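Local coordinates for FEZ-1 protein (PDB 5WCK) that is a monomeric zinc-dependent metallo-beta-lactamase of subclass B3 that probably hydrolyses the ring of beta-lactam antibiotics, at residues Tyr91-Met94 and Val100-Ser103; His144-His149 and Ile200-Ser205; Pro179-Val184 and Pro190-Asp195. The protein carries 2 engineered substitutions. All coordinates share one frame; numbering follows the deposited sequence.

Contact 1: residues Tyr91-Met94 and Val100-Ser103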
ATOM      1  N   TYR A  91     -10.594   9.519  -5.757  1.00  7.31           N
ATOM      2  CA  TYR A  91      -9.205   9.303  -5.304  1.00  8.38           C
ATOM      3  C   TYR A  91      -9.027   9.957  -3.932  1.00  7.87           C
ATOM      4  O   TYR A  91      -9.212  11.134  -3.806  1.00  9.07           O
ATOM      5  CB  TYR A  91      -8.287   9.981  -6.319  1.00  8.12           C
ATOM      6  CG  TYR A  91      -6.844   9.551  -6.327  1.00  9.14           C
ATOM      7  CD1 TYR A  91      -6.407   8.433  -5.656  1.00  8.98           C
ATOM      8  CD2 TYR A  91      -5.920  10.287  -7.029  1.00  7.66           C
ATOM      9  CE1 TYR A  91      -5.081   8.046  -5.698  1.00  7.69           C
ATOM     10  CE2 TYR A  91      -4.597   9.909  -7.089  1.00  9.08           C
ATOM     11  CZ  TYR A  91      -4.177   8.767  -6.445  1.00  7.37           C
ATOM     12  OH  TYR A  91      -2.866   8.424  -6.532  1.00  7.92           O
ATOM     13  N   MET A  92      -8.595   9.164  -2.949  1.00  5.89           N
ATOM     14  CA  MET A  92      -8.453   9.666  -1.600  1.00  6.53           C
ATOM     15  C   MET A  92      -7.017   9.369  -1.150  1.00  7.89           C
ATOM     16  O   MET A  92      -6.532   8.234  -1.284  1.00  8.46           O
ATOM     17  CB  MET A  92      -9.460   9.014  -0.648  1.00  6.98           C
ATOM     18  CG  MET A  92     -10.879   9.027  -1.179  1.00  9.32           C
ATOM     19  SD  MET A  92     -12.045   8.453   0.078  1.00  9.38           S
ATOM     20  CE  MET A  92     -13.557   8.580  -0.880  1.00 12.11           C
ATOM     21  N   VAL A  93      -6.360  10.387  -0.602  1.00  6.12           N
ATOM     22  CA  VAL A  93      -4.912  10.364  -0.309  1.00  5.17           C
ATOM     23  C   VAL A  93      -4.656  11.093   1.020  1.00  7.10           C
ATOM     24  O   VAL A  93      -5.200  12.155   1.306  1.00  7.18           O
ATOM     25  CB  VAL A  93      -4.077  10.977  -1.448  1.00  5.99           C
ATOM     26  CG1 VAL A  93      -2.603  11.008  -1.099  1.00  7.28           C
ATOM     27  CG2 VAL A  93      -4.282  10.277  -2.771  1.00  7.78           C
ATOM     28  N   MET A  94      -3.786  10.495   1.852  1.00  6.54           N
ATOM     29  CA  MET A  94      -3.299  11.078   3.096  1.00  5.34           C
ATOM     30  C   MET A  94      -2.682  12.465   2.814  1.00  6.14           C
ATOM     31  O   MET A  94      -1.849  12.604   1.932  1.00  7.34           O
ATOM     32  CB  MET A  94      -2.233  10.162   3.704  1.00  7.59           C
ATOM     33  CG  MET A  94      -1.782  10.523   5.117  1.00  7.57           C
ATOM     34  SD  MET A  94      -3.046  10.450   6.423  1.00  8.49           S
ATOM     35  CE  MET A  94      -3.245   8.671   6.538  1.00  8.47           C
ATOM     36  N   VAL A 100       2.707  15.453  -3.506  1.00  9.16           N
ATOM     37  CA  VAL A 100       3.391  14.603  -4.472  1.00  7.65           C
ATOM     38  C   VAL A 100       2.423  14.100  -5.551  1.00  8.25           C
ATOM     39  O   VAL A 100       2.777  14.056  -6.730  1.00  8.20           O
ATOM     40  CB  VAL A 100       4.125  13.443  -3.776  1.00  8.30           C
ATOM     41  CG1 VAL A 100       4.623  12.429  -4.762  1.00  8.96           C
ATOM     42  CG2 VAL A 100       5.265  13.986  -2.931  1.00 13.36           C
ATOM     43  N   ILE A 101       1.212  13.717  -5.158  1.00  8.30           N
ATOM     44  CA  ILE A 101       0.240  13.243  -6.135  1.00  9.75           C
ATOM     45  C   ILE A 101      -0.131  14.374  -7.116  1.00  8.49           C
ATOM     46  O   ILE A 101      -0.155  14.155  -8.325  1.00 10.15           O
ATOM     47  CB  ILE A 101      -0.975  12.633  -5.417  1.00  8.13           C
ATOM     48  CG1 ILE A 101      -0.579  11.385  -4.612  1.00  9.98           C
ATOM     49  CG2 ILE A 101      -2.094  12.328  -6.407  1.00  9.82           C
ATOM     50  CD1 ILE A 101       0.133  10.329  -5.414  1.00  9.18           C
ATOM     51  N   LEU A 102      -0.393  15.573  -6.607  1.00  7.58           N
ATOM     52  CA  LEU A 102      -0.812  16.709  -7.486  1.00  8.75           C
ATOM     53  C   LEU A 102       0.322  17.080  -8.461  1.00 12.25           C
ATOM     54  O   LEU A 102       0.063  17.454  -9.610  1.00 12.28           O
ATOM     55  CB  LEU A 102      -1.184  17.925  -6.632  1.00 10.80           C
ATOM     56  CG  LEU A 102      -2.381  17.776  -5.700  1.00 13.25           C
ATOM     57  CD1 LEU A 102      -2.673  19.090  -4.997  1.00 14.53           C
ATOM     58  CD2 LEU A 102      -3.614  17.265  -6.412  1.00 23.41           C
ATOM     59  N   SER A 103       1.578  16.960  -8.011  1.00  8.55           N
ATOM     60  CA  SER A 103       2.744  17.377  -8.787  1.00 11.35           C
ATOM     61  C   SER A 103       3.309  16.216  -9.620  1.00 11.65           C
ATOM     62  O   SER A 103       4.321  16.377 -10.323  1.00 10.36           O
ATOM     63  CB  SER A 103       3.800  17.972  -7.892  1.00 12.52           C
ATOM     64  OG  SER A 103       4.436  16.976  -7.099  1.00 10.75           O
TER
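Y91 is held at its backbone, where N is hydrogen-bonded to D125 OD2, while its ring reaches across to I101. At the far end of the ring Y91 OH lies beside I101 CD1, at 3.7 Å, and also makes a weak hydrogen bond with S80 OG. Y91 and I101 belong to a beta-alpha-beta unit of the metallo-beta-lactamase fold, made of strand 90-94, helix 95-103 and strand 126-128. Helix 95-103 follows its strand directly and folds back over it; the closest CA atoms, those of V93 and I101, are 8.3 Å apart.

Evidence for the packing comes from three buried side chains, which with their backbones account for 131 Å² of buried surface. Y91 and V93, two positions apart on the strand, project to the helix side, and I101 comes down to meet them. The tightest approach is Y91 CE2 to I101 CG2, 3.5 Å, with the methyl set obliquely to the ring. In I101, CG1 lies beside the backbone N (chi1 -64°), which sends CG2 to the tyrosine and CG1 to the valine, where V93 CG1 waits at 4.1 Å.

The surroundings place this small apolar patch. Backbone bonds tie Y91 and V93 to strand 126-128 and M92 to L67 of strand 64-68, so the strand is an inner member of its sheet. I101 also touches A72, which lies between the zinc ligands H71 and H73 in the sequence.

V93 divides its two branches between the partners: with CG1 anti to the backbone N (chi1 177°), CG2 is directed over one face of the Y91 ring, 3.8 Å above the plane and displaced toward the rim.

Contact 2: residues His144-His149 and Ile200-Ser205. With ZN (zinc ion), chain D.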
ATOM      1  N   HIS A 144      -3.912   4.644   8.616  1.00  4.97           N
ATOM      2  CA  HIS A 144      -2.940   4.935   9.656  1.00  5.98           C
ATOM      3  C   HIS A 144      -1.731   5.610   9.024  1.00  6.66           C
ATOM      4  O   HIS A 144      -1.109   5.049   8.129  1.00  7.41           O
ATOM      5  CB  HIS A 144      -2.497   3.687  10.416  1.00  6.03           C
ATOM      6  CG  HIS A 144      -3.623   2.942  11.039  1.00  6.39           C
ATOM      7  ND1 HIS A 144      -4.009   3.128  12.348  1.00 10.84           N
ATOM      8  CD2 HIS A 144      -4.467   2.028  10.509  1.00  8.20           C
ATOM      9  CE1 HIS A 144      -5.016   2.303  12.611  1.00 10.35           C
ATOM     10  NE2 HIS A 144      -5.312   1.636  11.510  1.00  9.53           N
ATOM     11  N   LEU A 145      -1.405   6.806   9.512  1.00  7.04           N
ATOM     12  CA  LEU A 145      -0.210   7.487   9.063  1.00  5.16           C
ATOM     13  C   LEU A 145       1.007   6.782   9.674  1.00  5.91           C
ATOM     14  O   LEU A 145       1.201   6.794  10.904  1.00  7.24           O
ATOM     15  CB  LEU A 145      -0.290   8.962   9.464  1.00  6.52           C
ATOM     16  CG  LEU A 145       0.884   9.845   9.063  1.00  7.98           C
ATOM     17  CD1 LEU A 145       1.128   9.847   7.584  1.00  6.59           C
ATOM     18  CD2 LEU A 145       0.659  11.262   9.561  1.00 11.24           C
ATOM     19  N   THR A 146       1.821   6.199   8.795  1.00  4.89           N
ATOM     20  CA  THR A 146       3.066   5.560   9.162  1.00  5.84           C
ATOM     21  C   THR A 146       4.154   6.169   8.297  1.00  5.30           C
ATOM     22  O   THR A 146       4.588   5.579   7.308  1.00  5.41           O
ATOM     23  CB  THR A 146       2.971   4.037   9.006  1.00  6.71           C
ATOM     24  OG1 THR A 146       2.610   3.669   7.673  1.00  7.03           O
ATOM     25  CG2 THR A 146       1.971   3.473   9.994  1.00  7.73           C
ATOM     26  N   PRO A 147       4.568   7.409   8.629  1.00  5.19           N
ATOM     27  CA  PRO A 147       5.440   8.180   7.752  1.00  5.81           C
ATOM     28  C   PRO A 147       6.915   7.800   7.855  1.00  5.52           C
ATOM     29  O   PRO A 147       7.333   7.037   8.732  1.00  6.84           O
ATOM     30  CB  PRO A 147       5.198   9.602   8.263  1.00  7.49           C
ATOM     31  CG  PRO A 147       5.016   9.419   9.749  1.00  8.44           C
ATOM     32  CD  PRO A 147       4.252   8.121   9.876  1.00  6.20           C
ATOM     33  N   GLY A 148       7.677   8.351   6.917  1.00  5.87           N
ATOM     34  CA  GLY A 148       9.123   8.148   6.815  1.00  6.48           C
ATOM     35  C   GLY A 148       9.513   7.777   5.397  1.00  6.24           C
ATOM     36  O   GLY A 148      10.222   8.531   4.706  1.00  6.64           O
ATOM     37  N   HIS A 149       8.999   6.628   4.930  1.00  4.73           N
ATOM     38  CA  HIS A 149       9.216   6.181   3.558  1.00  5.98           C
ATOM     39  C   HIS A 149       8.704   7.231   2.565  1.00  4.98           C
ATOM     40  O   HIS A 149       9.357   7.506   1.554  1.00  6.18           O
ATOM     41  CB  HIS A 149       8.620   4.782   3.335  1.00  6.00           C
ATOM     42  CG  HIS A 149       8.870   4.282   1.960  1.00  6.12           C
ATOM     43  ND1 HIS A 149      10.054   3.673   1.587  1.00  6.16           N
ATOM     44  CD2 HIS A 149       8.101   4.358   0.855  1.00  5.28           C
ATOM     45  CE1 HIS A 149       9.988   3.379   0.285  1.00  6.30           C
ATOM     46  NE2 HIS A 149       8.795   3.791  -0.186  1.00  5.77           N
ATOM     47  N   ILE A 200       7.466   2.960  13.605  1.00  4.94           N
ATOM     48  CA  ILE A 200       7.888   1.747  14.337  1.00  4.71           C
ATOM     49  C   ILE A 200       7.035   1.578  15.597  1.00  6.62           C
ATOM     50  O   ILE A 200       6.530   0.477  15.870  1.00  6.21           O
ATOM     51  CB  ILE A 200       9.389   1.781  14.657  1.00  5.75           C
ATOM     52  CG1 ILE A 200      10.206   1.654  13.370  1.00  6.33           C
ATOM     53  CG2 ILE A 200       9.754   0.697  15.661  1.00  7.03           C
ATOM     54  CD1 ILE A 200      11.622   2.085  13.488  1.00  7.62           C
ATOM     55  N   LYS A 201       6.878   2.657  16.359  1.00  5.59           N
ATOM     56  CA  LYS A 201       6.083   2.561  17.584  1.00  6.76           C
ATOM     57  C   LYS A 201       4.652   2.108  17.253  1.00  6.51           C
ATOM     58  O   LYS A 201       4.099   1.220  17.939  1.00  9.18           O
ATOM     59  CB  LYS A 201       6.108   3.890  18.336  1.00  6.35           C
ATOM     60  CG  LYS A 201       5.275   3.889  19.598  1.00  9.59           C
ATOM     61  CD  LYS A 201       5.372   5.207  20.330  1.00 13.40           C
ATOM     62  CE  LYS A 201       4.572   5.210  21.622  1.00 18.24           C
ATOM     63  NZ  LYS A 201       4.652   6.534  22.289  1.00 27.00           N
ATOM     64  N   VAL A 202       4.024   2.732  16.247  1.00  5.38           N
ATOM     65  CA  VAL A 202       2.635   2.413  15.842  1.00  7.19           C
ATOM     66  C   VAL A 202       2.549   0.948  15.402  1.00  6.14           C
ATOM     67  O   VAL A 202       1.657   0.203  15.844  1.00  7.73           O
ATOM     68  CB  VAL A 202       2.156   3.351  14.717  1.00  9.26           C
ATOM     69  CG1 VAL A 202       0.908   2.854  13.985  1.00  9.70           C
ATOM     70  CG2 VAL A 202       1.962   4.760  15.260  1.00 11.33           C
ATOM     71  N   LEU A 203       3.450   0.533  14.511  1.00  5.14           N
ATOM     72  CA  LEU A 203       3.336  -0.810  13.938  1.00  5.22           C
ATOM     73  C   LEU A 203       3.657  -1.911  14.971  1.00  6.00           C
ATOM     74  O   LEU A 203       3.013  -2.996  14.962  1.00  7.29           O
ATOM     75  CB  LEU A 203       4.244  -0.892  12.711  1.00  6.45           C
ATOM     76  CG  LEU A 203       3.736  -0.122  11.504  1.00  7.32           C
ATOM     77  CD1 LEU A 203       4.834  -0.066  10.461  1.00 11.52           C
ATOM     78  CD2 LEU A 203       2.457  -0.713  10.919  1.00  9.87           C
ATOM     79  N   GLU A 204       4.621  -1.659  15.860  1.00  4.82           N
ATOM     80  CA  GLU A 204       4.975  -2.640  16.915  1.00  8.33           C
ATOM     81  C   GLU A 204       3.798  -2.892  17.859  1.00 11.60           C
ATOM     82  O   GLU A 204       3.715  -3.968  18.443  1.00 12.74           O
ATOM     83  CB  GLU A 204       6.209  -2.217  17.691  1.00  8.22           C
ATOM     84  CG  GLU A 204       7.481  -2.285  16.865  0.50 11.29           C
ATOM     85  CD  GLU A 204       8.768  -2.426  17.657  0.50 16.90           C
ATOM     86  OE1 GLU A 204       8.744  -2.184  18.877  0.50 26.80           O
ATOM     87  OE2 GLU A 204       9.800  -2.739  17.040  0.50 17.39           O
ATOM     88  N   SER A 205       2.896  -1.932  18.010  1.00  7.69           N
ATOM     89  CA  SER A 205       1.817  -2.103  18.978  1.00  8.16           C
ATOM     90  C   SER A 205       0.491  -2.437  18.283  1.00  9.39           C
ATOM     91  O   SER A 205      -0.527  -2.514  18.939  1.00  9.11           O
ATOM     92  CB  SER A 205       1.724  -0.917  19.882  1.00 16.31           C
ATOM     93  OG  SER A 205       1.485   0.237  19.139  1.00 22.78           O
TER
HETATM   94 ZN    ZN D 302       8.042   3.757  -2.124  1.00  8.50          ZN
HETATM   95  O   HOH W   1       8.125   2.350  -3.499  1.00 18.67           O
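T146 CG2 carries the contact between 144-149 and 200-205. It lies 4.2 Å from V202 CG1 and 4.3 Å from L203 CG, so the methyl faces two successive residues of helix 192-204. The T146 and V202 side chains run at about a right angle to each other, and the nearest CA atoms, also of these two residues, are 7.4 Å apart. With no hydrogen bond across and 126 Å² buried, the contact is a light apolar one.

One step outward, the threonine is oriented by its hydroxyl. At chi1 57° OG1 sits between the backbone N and the carbonyl carbon, where it hydrogen-bonds T155 OG1, and CG2 is left to face the helix. A backbone bond with C153 holds T146 further, and the next carbonyl, P147 O, is bonded by S199 OG of the same helix. L203, besides meeting T146, packs on I246, and I200 on F253, both of helix 239-262.

Three residues beyond T146 the loop brings in H149, whose NE2 binds zinc at 2.1 Å. Its ND1 is hydrogen-bonded to G176 O; held at both nitrogens, the imidazole has its rotation fixed. H71 NE2, H73 ND1 and water 1, the last 2.0 Å from the metal, complete the coordination, and the H71 and H149 rings meet edge-to-face. A loop after a strand that delivers the third histidine, with the HxHxDH motif giving the other two, is characteristic of the three-histidine zinc site of metallo-beta-lactamases.

Contact 3: residues Pro179-Val184 and Pro190-Asp195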
ATOM      1  N   PRO A 179      17.653   3.393  -0.708  1.00  7.36           N
ATOM      2  CA  PRO A 179      19.067   3.706  -0.906  1.00  8.37           C
ATOM      3  C   PRO A 179      19.274   5.190  -1.197  1.00  8.21           C
ATOM      4  O   PRO A 179      18.682   5.725  -2.128  1.00 10.99           O
ATOM      5  CB  PRO A 179      19.456   2.878  -2.133  1.00  9.87           C
ATOM      6  CG  PRO A 179      18.457   1.766  -2.176  1.00 10.80           C
ATOM      7  CD  PRO A 179      17.192   2.311  -1.569  1.00  9.87           C
ATOM      8  N   GLY A 180      20.091   5.841  -0.370  1.00  7.29           N
ATOM      9  CA  GLY A 180      20.384   7.245  -0.567  1.00  9.66           C
ATOM     10  C   GLY A 180      19.568   8.187   0.299  1.00  7.25           C
ATOM     11  O   GLY A 180      19.920   9.366   0.400  1.00  7.22           O
ATOM     12  N   TYR A 181      18.536   7.674   0.958  1.00  7.02           N
ATOM     13  CA  TYR A 181      17.742   8.550   1.846  1.00  6.69           C
ATOM     14  C   TYR A 181      18.676   9.087   2.939  1.00  8.21           C
ATOM     15  O   TYR A 181      19.445   8.320   3.409  1.00  9.87           O
ATOM     16  CB  TYR A 181      16.659   7.720   2.539  1.00  7.17           C
ATOM     17  CG  TYR A 181      15.305   7.700   1.877  1.00  6.93           C
ATOM     18  CD1 TYR A 181      15.144   8.058   0.553  1.00  6.27           C
ATOM     19  CD2 TYR A 181      14.183   7.331   2.592  1.00  8.41           C
ATOM     20  CE1 TYR A 181      13.899   8.032  -0.043  1.00  5.51           C
ATOM     21  CE2 TYR A 181      12.930   7.307   2.012  1.00  6.85           C
ATOM     22  CZ  TYR A 181      12.785   7.668   0.688  1.00  6.68           C
ATOM     23  OH  TYR A 181      11.556   7.665   0.100  1.00  7.74           O
ATOM     24  N   LYS A 182      18.540  10.353   3.339  1.00  7.10           N
ATOM     25  CA  LYS A 182      19.375  10.952   4.413  1.00  7.30           C
ATOM     26  C   LYS A 182      18.533  11.021   5.693  1.00  6.92           C
ATOM     27  O   LYS A 182      17.505  11.640   5.685  1.00  7.53           O
ATOM     28  CB  LYS A 182      19.840  12.331   3.952  1.00  9.57           C
ATOM     29  CG  LYS A 182      20.727  13.141   4.915  1.00 11.59           C
ATOM     30  CD  LYS A 182      21.475  14.441   4.843  0.50 20.08           C
ATOM     31  CE  LYS A 182      22.486  14.359   3.725  0.50 37.14           C
ATOM     32  NZ  LYS A 182      23.641  13.517   4.112  0.50 66.71           N
ATOM     33  N   LEU A 183      19.004  10.372   6.757  1.00  7.26           N
ATOM     34  CA  LEU A 183      18.225  10.314   8.012  1.00  7.45           C
ATOM     35  C   LEU A 183      18.696  11.338   9.054  1.00  9.01           C
ATOM     36  O   LEU A 183      18.022  11.465  10.051  1.00 12.51           O
ATOM     37  CB  LEU A 183      18.394   8.904   8.581  1.00  8.53           C
ATOM     38  CG  LEU A 183      17.831   7.782   7.711  1.00  7.44           C
ATOM     39  CD1 LEU A 183      18.105   6.436   8.369  1.00  9.82           C
ATOM     40  CD2 LEU A 183      16.341   7.971   7.476  1.00  8.76           C
ATOM     41  N   VAL A 184      19.831  11.987   8.814  1.00  9.22           N
ATOM     42  CA  VAL A 184      20.431  12.922   9.764  1.00  8.41           C
ATOM     43  C   VAL A 184      20.526  14.277   9.052  1.00  7.59           C
ATOM     44  O   VAL A 184      21.128  14.337   7.971  1.00 12.42           O
ATOM     45  CB  VAL A 184      21.840  12.465  10.185  1.00 14.56           C
ATOM     46  CG1 VAL A 184      22.488  13.453  11.151  1.00 21.53           C
ATOM     47  CG2 VAL A 184      21.824  11.050  10.767  1.00 18.10           C
ATOM     48  N   PRO A 190      13.135  17.384   7.493  1.00  6.63           N
ATOM     49  CA  PRO A 190      13.912  17.256   8.718  1.00  7.00           C
ATOM     50  C   PRO A 190      13.410  16.204   9.711  1.00  7.54           C
ATOM     51  O   PRO A 190      14.223  15.628  10.452  1.00  8.04           O
ATOM     52  CB  PRO A 190      13.817  18.654   9.351  1.00  7.91           C
ATOM     53  CG  PRO A 190      13.530  19.567   8.179  1.00 10.02           C
ATOM     54  CD  PRO A 190      12.711  18.766   7.204  1.00  9.26           C
ATOM     55  N   LYS A 191      12.100  15.957   9.709  1.00  8.60           N
ATOM     56  CA  LYS A 191      11.529  15.014  10.702  1.00  8.37           C
ATOM     57  C   LYS A 191      11.534  13.570  10.174  1.00  9.28           C
ATOM     58  O   LYS A 191      10.885  12.695  10.776  1.00  7.87           O
ATOM     59  CB  LYS A 191      10.106  15.437  11.063  1.00  9.44           C
ATOM     60  CG  LYS A 191      10.049  16.740  11.852  1.00 12.58           C
ATOM     61  CD  LYS A 191       8.692  17.098  12.384  1.00 18.63           C
ATOM     62  CE  LYS A 191       8.761  18.339  13.250  1.00 32.51           C
ATOM     63  NZ  LYS A 191       7.419  18.736  13.738  1.00 46.28           N
ATOM     64  N   ILE A 192      12.254  13.292   9.082  1.00  7.02           N
ATOM     65  CA  ILE A 192      12.224  11.949   8.480  1.00  6.12           C
ATOM     66  C   ILE A 192      12.508  10.868   9.538  1.00  7.60           C
ATOM     67  O   ILE A 192      11.762   9.885   9.581  1.00  6.36           O
ATOM     68  CB  ILE A 192      13.164  11.825   7.259  1.00  6.09           C
ATOM     69  CG1 ILE A 192      13.030  10.451   6.583  1.00  6.22           C
ATOM     70  CG2 ILE A 192      14.611  12.174   7.589  1.00  6.96           C
ATOM     71  CD1 ILE A 192      13.751  10.349   5.276  1.00  7.06           C
ATOM     72  N   ALA A 193      13.583  10.994  10.323  1.00  7.24           N
ATOM     73  CA  ALA A 193      13.942   9.933  11.293  1.00  6.56           C
ATOM     74  C   ALA A 193      12.896   9.868  12.423  1.00  8.12           C
ATOM     75  O   ALA A 193      12.492   8.780  12.845  1.00  7.73           O
ATOM     76  CB  ALA A 193      15.346  10.126  11.825  1.00  8.30           C
ATOM     77  N   GLU A 194      12.398  11.019  12.886  1.00  7.08           N
ATOM     78  CA  GLU A 194      11.364  11.028  13.925  0.50  8.36           C
ATOM     79  C   GLU A 194      10.109  10.312  13.411  1.00  7.03           C
ATOM     80  O   GLU A 194       9.427   9.594  14.162  1.00  6.48           O
ATOM     81  CB  GLU A 194      11.057  12.464  14.340  0.50 12.60           C
ATOM     82  CG  GLU A 194      12.259  13.171  14.951  0.50 13.29           C
ATOM     83  CD  GLU A 194      11.999  14.643  15.228  0.50 28.16           C
ATOM     84  OE1 GLU A 194      10.936  14.937  15.812  0.50 26.41           O
ATOM     85  OE2 GLU A 194      12.838  15.493  14.838  0.50 21.77           O
ATOM     86  N   ASP A 195       9.815  10.504  12.122  1.00  5.84           N
ATOM     87  CA  ASP A 195       8.655   9.903  11.471  1.00  5.88           C
ATOM     88  C   ASP A 195       8.792   8.372  11.406  1.00  6.11           C
ATOM     89  O   ASP A 195       7.848   7.654  11.764  1.00  6.97           O
ATOM     90  CB  ASP A 195       8.422  10.539  10.096  1.00  6.23           C
ATOM     91  CG  ASP A 195       7.602  11.824  10.155  1.00  6.75           C
ATOM     92  OD1 ASP A 195       7.296  12.318  11.279  1.00  9.19           O
ATOM     93  OD2 ASP A 195       7.267  12.337   9.070  1.00  7.77           O
TER
HETATM   94  O   HOH W   2      16.799  14.683   9.501  1.00 14.89           O
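Apolar contacts converge on I192, whose CD1 is 4.1 Å from Y181 CD2 and equally 4.1 Å from L183 CD2. The isoleucine reaches both because its chain is extended, CG1 being anti to the backbone N (chi1 -175°) and CD1 continuing outward (chi2 171°). Its methyl meets the tyrosine ring obliquely, whereas the L183 and I192 side chains cross at about a right angle.

A second group of contacts sets aliphatic carbons against backbone carbonyls: I192 CG2 lies 3.5 Å from K182 O, and A193 CB 3.5 Å from L183 O. At these contacts the loop after strand 165-172 lies against the first turn of helix 192-204, where K191 is the N-cap residue and K191 O accepts D195 N at 2.8 Å. This loop borders the zinc site, the Y181 side chain lying about 6 Å from a zinc ion.

Polar links are indirect or reach outside. Water 2 donates to P190 O at 2.9 Å and, weakly, to L183 O. Y181 OH is hydrogen-bonded to H149 O. From helix 239-262 the Q260 amide meets the loop with both ends, OE1 accepting from L183 N and NE2 donating to Y181 O.

Overall arrangement
The three contacts sample both halves of the metallo-beta-lactamase sandwich. The strand of contact 1 belongs to the seven-stranded sheet, with its helix packed on it, and the strand end of contact 2 to the five-stranded one; their centres are 20 Å apart, yet M94 CG touches L145 CD1 at 3.9 Å. Contact 1 closes before the others begin, whereas contact 3 is nested within the chain loop that contact 2 closes. Those two share helix 192-204, with centres 14 Å apart, and touch where P147 CB meets D195 OD2 at 3.5 Å. Contacts 1 and 3 stay about 9 Å apart at their nearest atoms. The helix thus backs both the zinc-binding loop 144-149 and segment 179-184, whose Y181 borders the zinc site.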